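Local coordinates for protein S12 family peptidase (Streptomyces sp. 82F2, PDB 3WWX) that probably hydrolyses amide bonds of D-configured substrates, as a D-stereospecific amidohydrolase of the serine beta-lactamase-like S12 peptidase family, at residues Val296-Ser310 with Gln313-Asn327. Numbering follows the deposited sequence.
Sequences VEVWGHGGGIHGSSS and QVTRDGGHSLAGNFN. With DIA (octane 1,8-diamine), chain B.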
loop_
_atom_site.group_PDB
_atom_site.type_symbol
_atom_site.label_atom_id
_atom_site.label_comp_id
_atom_site.label_asym_id
_atom_site.label_seq_id
_atom_site.Cartn_x
_atom_site.Cartn_y
_atom_site.Cartn_z
ATOM N N VAL A 296 16.043 -14.844 5.619
ATOM C CA VAL A 296 15.065 -14.170 6.458
ATOM C C VAL A 296 13.811 -13.851 5.653
ATOM O O VAL A 296 13.876 -13.285 4.539
ATOM C CB VAL A 296 15.638 -12.898 7.098
ATOM C CG1 VAL A 296 14.563 -12.092 7.807
ATOM C CG2 VAL A 296 16.747 -13.243 8.102
ATOM N N GLU A 297 12.676 -14.212 6.230
ATOM C CA GLU A 297 11.381 -13.995 5.626
ATOM C C GLU A 297 10.776 -12.719 6.188
ATOM O O GLU A 297 10.680 -12.535 7.404
ATOM C CB GLU A 297 10.483 -15.184 5.953
ATOM C CG GLU A 297 9.075 -15.074 5.433
ATOM C CD GLU A 297 8.196 -16.219 5.920
ATOM O OE1 GLU A 297 7.526 -16.118 6.986
ATOM O OE2 GLU A 297 8.176 -17.235 5.192
ATOM N N VAL A 298 10.366 -11.826 5.288
ATOM C CA VAL A 298 9.744 -10.568 5.693
ATOM C C VAL A 298 8.348 -10.452 5.130
ATOM O O VAL A 298 8.024 -11.005 4.079
ATOM C CB VAL A 298 10.582 -9.343 5.293
ATOM C CG1 VAL A 298 11.843 -9.295 6.135
ATOM C CG2 VAL A 298 10.915 -9.332 3.798
ATOM N N TRP A 299 7.526 -9.724 5.879
ATOM C CA TRP A 299 6.118 -9.488 5.596
ATOM C C TRP A 299 5.885 -7.990 5.564
ATOM O O TRP A 299 6.368 -7.253 6.421
ATOM C CB TRP A 299 5.228 -10.126 6.685
ATOM C CG TRP A 299 5.303 -11.617 6.652
ATOM C CD1 TRP A 299 6.270 -12.410 7.221
ATOM C CD2 TRP A 299 4.387 -12.502 6.004
ATOM N NE1 TRP A 299 6.015 -13.730 6.939
ATOM C CE2 TRP A 299 4.860 -13.814 6.203
ATOM C CE3 TRP A 299 3.217 -12.313 5.263
ATOM C CZ2 TRP A 299 4.198 -14.936 5.705
ATOM C CZ3 TRP A 299 2.561 -13.418 4.758
ATOM C CH2 TRP A 299 3.058 -14.722 4.973
ATOM N N GLY A 300 5.119 -7.519 4.592
ATOM C CA GLY A 300 4.896 -6.084 4.508
ATOM C C GLY A 300 4.255 -5.708 3.191
ATOM O O GLY A 300 3.475 -6.471 2.639
ATOM N N HIS A 301 4.592 -4.534 2.678
ATOM C CA HIS A 301 4.003 -4.077 1.427
ATOM C C HIS A 301 4.836 -2.913 0.936
ATOM O O HIS A 301 5.397 -2.163 1.730
ATOM C CB HIS A 301 2.550 -3.629 1.671
ATOM C CG HIS A 301 1.624 -3.835 0.504
ATOM N ND1 HIS A 301 1.582 -2.995 -0.587
ATOM C CD2 HIS A 301 0.667 -4.771 0.296
ATOM C CE1 HIS A 301 0.650 -3.426 -1.431
ATOM N NE2 HIS A 301 0.088 -4.498 -0.921
ATOM N N GLY A 302 4.897 -2.762 -0.385
ATOM C CA GLY A 302 5.514 -1.574 -0.953
ATOM C C GLY A 302 4.445 -0.544 -1.231
ATOM O O GLY A 302 3.259 -0.865 -1.288
ATOM N N GLY A 303 4.866 0.700 -1.395
ATOM C CA GLY A 303 3.961 1.765 -1.768
ATOM C C GLY A 303 4.511 2.579 -2.909
ATOM O O GLY A 303 5.689 2.904 -2.954
ATOM N N GLY A 304 3.633 2.891 -3.857
ATOM C CA GLY A 304 3.957 3.808 -4.928
ATOM C C GLY A 304 2.786 4.751 -5.181
ATOM O O GLY A 304 1.630 4.347 -5.315
ATOM N N ILE A 305 3.093 6.040 -5.207
ATOM C CA ILE A 305 2.178 7.073 -5.620
ATOM C C ILE A 305 3.103 8.234 -6.042
ATOM O O ILE A 305 4.318 8.151 -5.880
ATOM C CB ILE A 305 1.177 7.410 -4.483
ATOM C CG1 ILE A 305 0.056 8.334 -4.956
ATOM C CG2 ILE A 305 1.907 8.007 -3.303
ATOM C CD1 ILE A 305 -1.163 8.295 -4.032
ATOM N N HIS A 306 2.557 9.291 -6.619
ATOM C CA HIS A 306 3.382 10.353 -7.207
ATOM C C HIS A 306 4.471 10.858 -6.267
ATOM O O HIS A 306 4.197 11.324 -5.179
ATOM C CB HIS A 306 2.520 11.543 -7.600
ATOM C CG HIS A 306 1.437 11.198 -8.560
ATOM N ND1 HIS A 306 0.434 10.292 -8.266
ATOM C CD2 HIS A 306 1.176 11.659 -9.802
ATOM C CE1 HIS A 306 -0.373 10.192 -9.296
ATOM N NE2 HIS A 306 0.040 11.026 -10.235
ATOM N N GLY A 307 5.716 10.753 -6.705
ATOM C CA GLY A 307 6.846 11.250 -5.953
ATOM C C GLY A 307 7.151 10.529 -4.661
ATOM O O GLY A 307 7.837 11.098 -3.806
ATOM N N SER A 308 6.665 9.304 -4.528
ATOM C CA SER A 308 6.769 8.625 -3.249
ATOM C C SER A 308 6.836 7.114 -3.404
ATOM O O SER A 308 5.844 6.466 -3.740
ATOM C CB SER A 308 5.598 9.003 -2.355
ATOM O OG SER A 308 5.844 8.497 -1.046
ATOM N N SER A 309 8.019 6.569 -3.157
ATOM C CA SER A 309 8.251 5.116 -3.176
ATOM C C SER A 309 8.524 4.700 -1.741
ATOM O O SER A 309 9.533 5.104 -1.172
ATOM C CB SER A 309 9.429 4.766 -4.065
ATOM O OG SER A 309 9.595 3.359 -4.142
ATOM N N SER A 310 7.606 3.922 -1.162
ATOM C CA SER A 310 7.644 3.582 0.250
ATOM C C SER A 310 7.870 2.100 0.436
ATOM O O SER A 310 7.537 1.284 -0.429
ATOM C CB SER A 310 6.328 3.964 0.931
ATOM O OG SER A 310 6.088 5.354 0.801
ATOM N N GLN A 313 8.442 -3.366 6.143
ATOM C CA GLN A 313 8.665 -4.812 6.256
ATOM C C GLN A 313 8.910 -5.197 7.701
ATOM O O GLN A 313 9.485 -4.426 8.458
ATOM C CB GLN A 313 9.894 -5.215 5.438
ATOM C CG GLN A 313 9.745 -4.992 3.918
ATOM C CD GLN A 313 8.711 -5.885 3.252
ATOM O OE1 GLN A 313 8.389 -6.973 3.742
ATOM N NE2 GLN A 313 8.214 -5.455 2.097
ATOM N N VAL A 314 8.461 -6.391 8.061
ATOM C CA VAL A 314 8.737 -6.936 9.376
ATOM C C VAL A 314 8.965 -8.441 9.287
ATOM O O VAL A 314 8.435 -9.107 8.400
ATOM C CB VAL A 314 7.600 -6.599 10.342
ATOM C CG1 VAL A 314 6.293 -7.329 10.001
ATOM C CG2 VAL A 314 8.016 -6.825 11.757
ATOM N N THR A 315 9.735 -8.996 10.224
ATOM C CA THR A 315 9.812 -10.450 10.322
ATOM C C THR A 315 8.471 -11.000 10.814
ATOM O O THR A 315 7.629 -10.260 11.312
ATOM C CB THR A 315 10.982 -10.866 11.235
ATOM O OG1 THR A 315 10.887 -10.116 12.450
ATOM C CG2 THR A 315 12.309 -10.547 10.557
ATOM N N ARG A 316 8.259 -12.304 10.672
ATOM C CA ARG A 316 6.942 -12.880 10.915
ATOM C C ARG A 316 6.443 -12.717 12.346
ATOM O O ARG A 316 5.231 -12.608 12.573
ATOM C CB ARG A 316 6.951 -14.365 10.542
ATOM C CG ARG A 316 5.649 -15.107 10.799
ATOM C CD ARG A 316 4.478 -14.529 10.045
ATOM N NE ARG A 316 3.234 -15.238 10.351
ATOM C CZ ARG A 316 2.465 -14.971 11.401
ATOM N NH1 ARG A 316 2.794 -14.000 12.245
ATOM N NH2 ARG A 316 1.363 -15.683 11.618
ATOM N N ASP A 317 7.355 -12.712 13.311
ATOM C CA ASP A 317 6.940 -12.531 14.690
ATOM C C ASP A 317 6.856 -11.063 15.068
ATOM O O ASP A 317 6.573 -10.744 16.226
ATOM C CB ASP A 317 7.840 -13.303 15.663
ATOM C CG ASP A 317 9.254 -12.782 15.729
ATOM O OD1 ASP A 317 9.613 -11.802 15.052
ATOM O OD2 ASP A 317 10.039 -13.366 16.513
ATOM N N GLY A 318 7.061 -10.161 14.101
ATOM C CA GLY A 318 6.974 -8.745 14.376
ATOM C C GLY A 318 8.133 -8.141 15.156
ATOM O O GLY A 318 8.060 -6.994 15.615
ATOM N N GLY A 319 9.240 -8.875 15.264
ATOM C CA GLY A 319 10.323 -8.448 16.124
ATOM C C GLY A 319 11.328 -7.498 15.506
ATOM O O GLY A 319 11.983 -6.736 16.210
ATOM N N HIS A 320 11.459 -7.565 14.184
ATOM C CA HIS A 320 12.433 -6.772 13.451
ATOM C C HIS A 320 11.671 -6.053 12.341
ATOM O O HIS A 320 11.103 -6.702 11.471
ATOM C CB HIS A 320 13.522 -7.667 12.858
ATOM C CG HIS A 320 14.585 -6.926 12.108
ATOM N ND1 HIS A 320 15.604 -7.568 11.433
ATOM C CD2 HIS A 320 14.793 -5.599 11.933
ATOM C CE1 HIS A 320 16.380 -6.668 10.863
ATOM N NE2 HIS A 320 15.916 -5.467 11.150
ATOM N N SER A 321 11.659 -4.727 12.408
ATOM C CA SER A 321 10.912 -3.903 11.452
ATOM C C SER A 321 11.781 -2.869 10.735
ATOM O O SER A 321 12.855 -2.478 11.209
ATOM C CB SER A 321 9.777 -3.190 12.179
ATOM O OG SER A 321 10.264 -2.418 13.249
ATOM N N LEU A 322 11.242 -2.406 9.604
ATOM C CA LEU A 322 11.871 -1.402 8.761
ATOM C C LEU A 322 10.774 -0.652 8.022
ATOM O O LEU A 322 9.816 -1.262 7.563
ATOM C CB LEU A 322 12.775 -2.091 7.751
ATOM C CG LEU A 322 13.347 -1.250 6.587
ATOM C CD1 LEU A 322 14.367 -0.235 7.061
ATOM C CD2 LEU A 322 13.954 -2.168 5.499
ATOM N N ALA A 323 10.926 0.655 7.870
ATOM C CA ALA A 323 10.038 1.413 6.970
ATOM C C ALA A 323 10.814 2.581 6.432
ATOM O O ALA A 323 11.737 3.070 7.072
ATOM C CB ALA A 323 8.783 1.889 7.697
ATOM N N GLY A 324 10.458 3.040 5.245
ATOM C CA GLY A 324 11.163 4.178 4.676
ATOM C C GLY A 324 10.553 4.681 3.395
ATOM O O GLY A 324 9.555 4.157 2.910
ATOM N N ASN A 325 11.213 5.681 2.816
ATOM C CA ASN A 325 10.658 6.404 1.677
ATOM C C ASN A 325 11.737 7.047 0.826
ATOM O O ASN A 325 12.712 7.609 1.363
ATOM C CB ASN A 325 9.682 7.483 2.171
ATOM C CG ASN A 325 8.987 8.214 1.026
ATOM O OD1 ASN A 325 9.336 9.344 0.671
ATOM N ND2 ASN A 325 7.997 7.566 0.426
ATOM N N PHE A 326 11.527 6.994 -0.484
ATOM C CA PHE A 326 12.269 7.797 -1.447
ATOM C C PHE A 326 11.315 8.831 -2.017
ATOM O O PHE A 326 10.187 8.494 -2.386
ATOM C CB PHE A 326 12.754 6.936 -2.619
ATOM C CG PHE A 326 13.629 5.762 -2.231
ATOM C CD1 PHE A 326 14.464 5.814 -1.132
ATOM C CD2 PHE A 326 13.631 4.634 -3.016
ATOM C CE1 PHE A 326 15.274 4.736 -0.809
ATOM C CE2 PHE A 326 14.449 3.542 -2.706
ATOM C CZ PHE A 326 15.268 3.609 -1.601
ATOM N N ASN A 327 11.775 10.080 -2.173
ATOM C CA ASN A 327 10.926 11.155 -2.715
ATOM C C ASN A 327 11.159 11.400 -4.211
ATOM O O ASN A 327 10.921 12.504 -4.722
ATOM C CB ASN A 327 11.068 12.439 -1.909
ATOM C CG ASN A 327 12.438 13.050 -2.016
ATOM O OD1 ASN A 327 13.362 12.448 -2.566
ATOM N ND2 ASN A 327 12.567 14.274 -1.509
HETATM N N1 DIA B . 3.918 9.002 -13.402
HETATM C C1 DIA B . 3.157 9.647 -12.383
HETATM C C2 DIA B . 3.400 9.215 -10.952
HETATM C C3 DIA B . 3.749 7.773 -10.780
HETATM C C4 DIA B . 2.791 6.916 -9.981
HETATM C C5 DIA B . 3.449 6.272 -8.789
HETATM C C6 DIA B . 4.736 5.551 -9.103
HETATM C C7 DIA B . 5.419 5.083 -7.857
HETATM C C8 DIA B . 6.560 4.187 -8.253
HETATM N N8 DIA B . 7.486 4.140 -7.176
HETATM O O HOH W 1 10.331 -13.969 9.606
HETATM O O HOH W 2 7.881 11.143 -0.958
#
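The amide nitrogen of Asn-325 gives hydrogen bonds to two serine hydroxyls two residues apart on the facing strand: ND2 lies 2.8 Å from Ser-308 OG and 2.9 Å from Ser-310 OG. Both bonds are bent, with N-H...O angles of 146° and 141°; Ser-310 OG lies in the amide plane, whereas Ser-308 OG is tilted from it. The amide reaches both hydroxyls because chi1 of Asn-325 (-176°) turns CG away from the backbone N. Its rotation is further fixed through OD1, which accepts from Arg-43 NH2, while Ser-308 OG also bonds Arg-50 O. Beside this grip, Ser-309 and Phe-326 form an antiparallel hydrogen-bonded pair, Ser-309 N to Phe-326 O 3.0 Å and Phe-326 N to Ser-309 O 2.8 Å.

In the preceding hairpin, strand 297-305 pairs with 313-315: Trp-299 N to Val-314 O 2.7 Å and Val-314 N to Trp-299 O 2.8 Å. The Trp-299 indole turns NE1 to Glu-297 OE1 at 2.8 Å, and Arg-316 CD rests over one ring face, 4.0 Å from the five-membered ring centroid: a CH-pi contact.

Gly-304, Ile-305, His-306 and Ser-309 line the octane 1,8-diamine pocket. Two consecutive hairpins thus place strand 308-315 between 297-305 and 320-326 in the antiparallel sheet; strand 24-31 flanks 320-326, and helix 244-255 packs on Val-314 and Arg-316 through Leu-255.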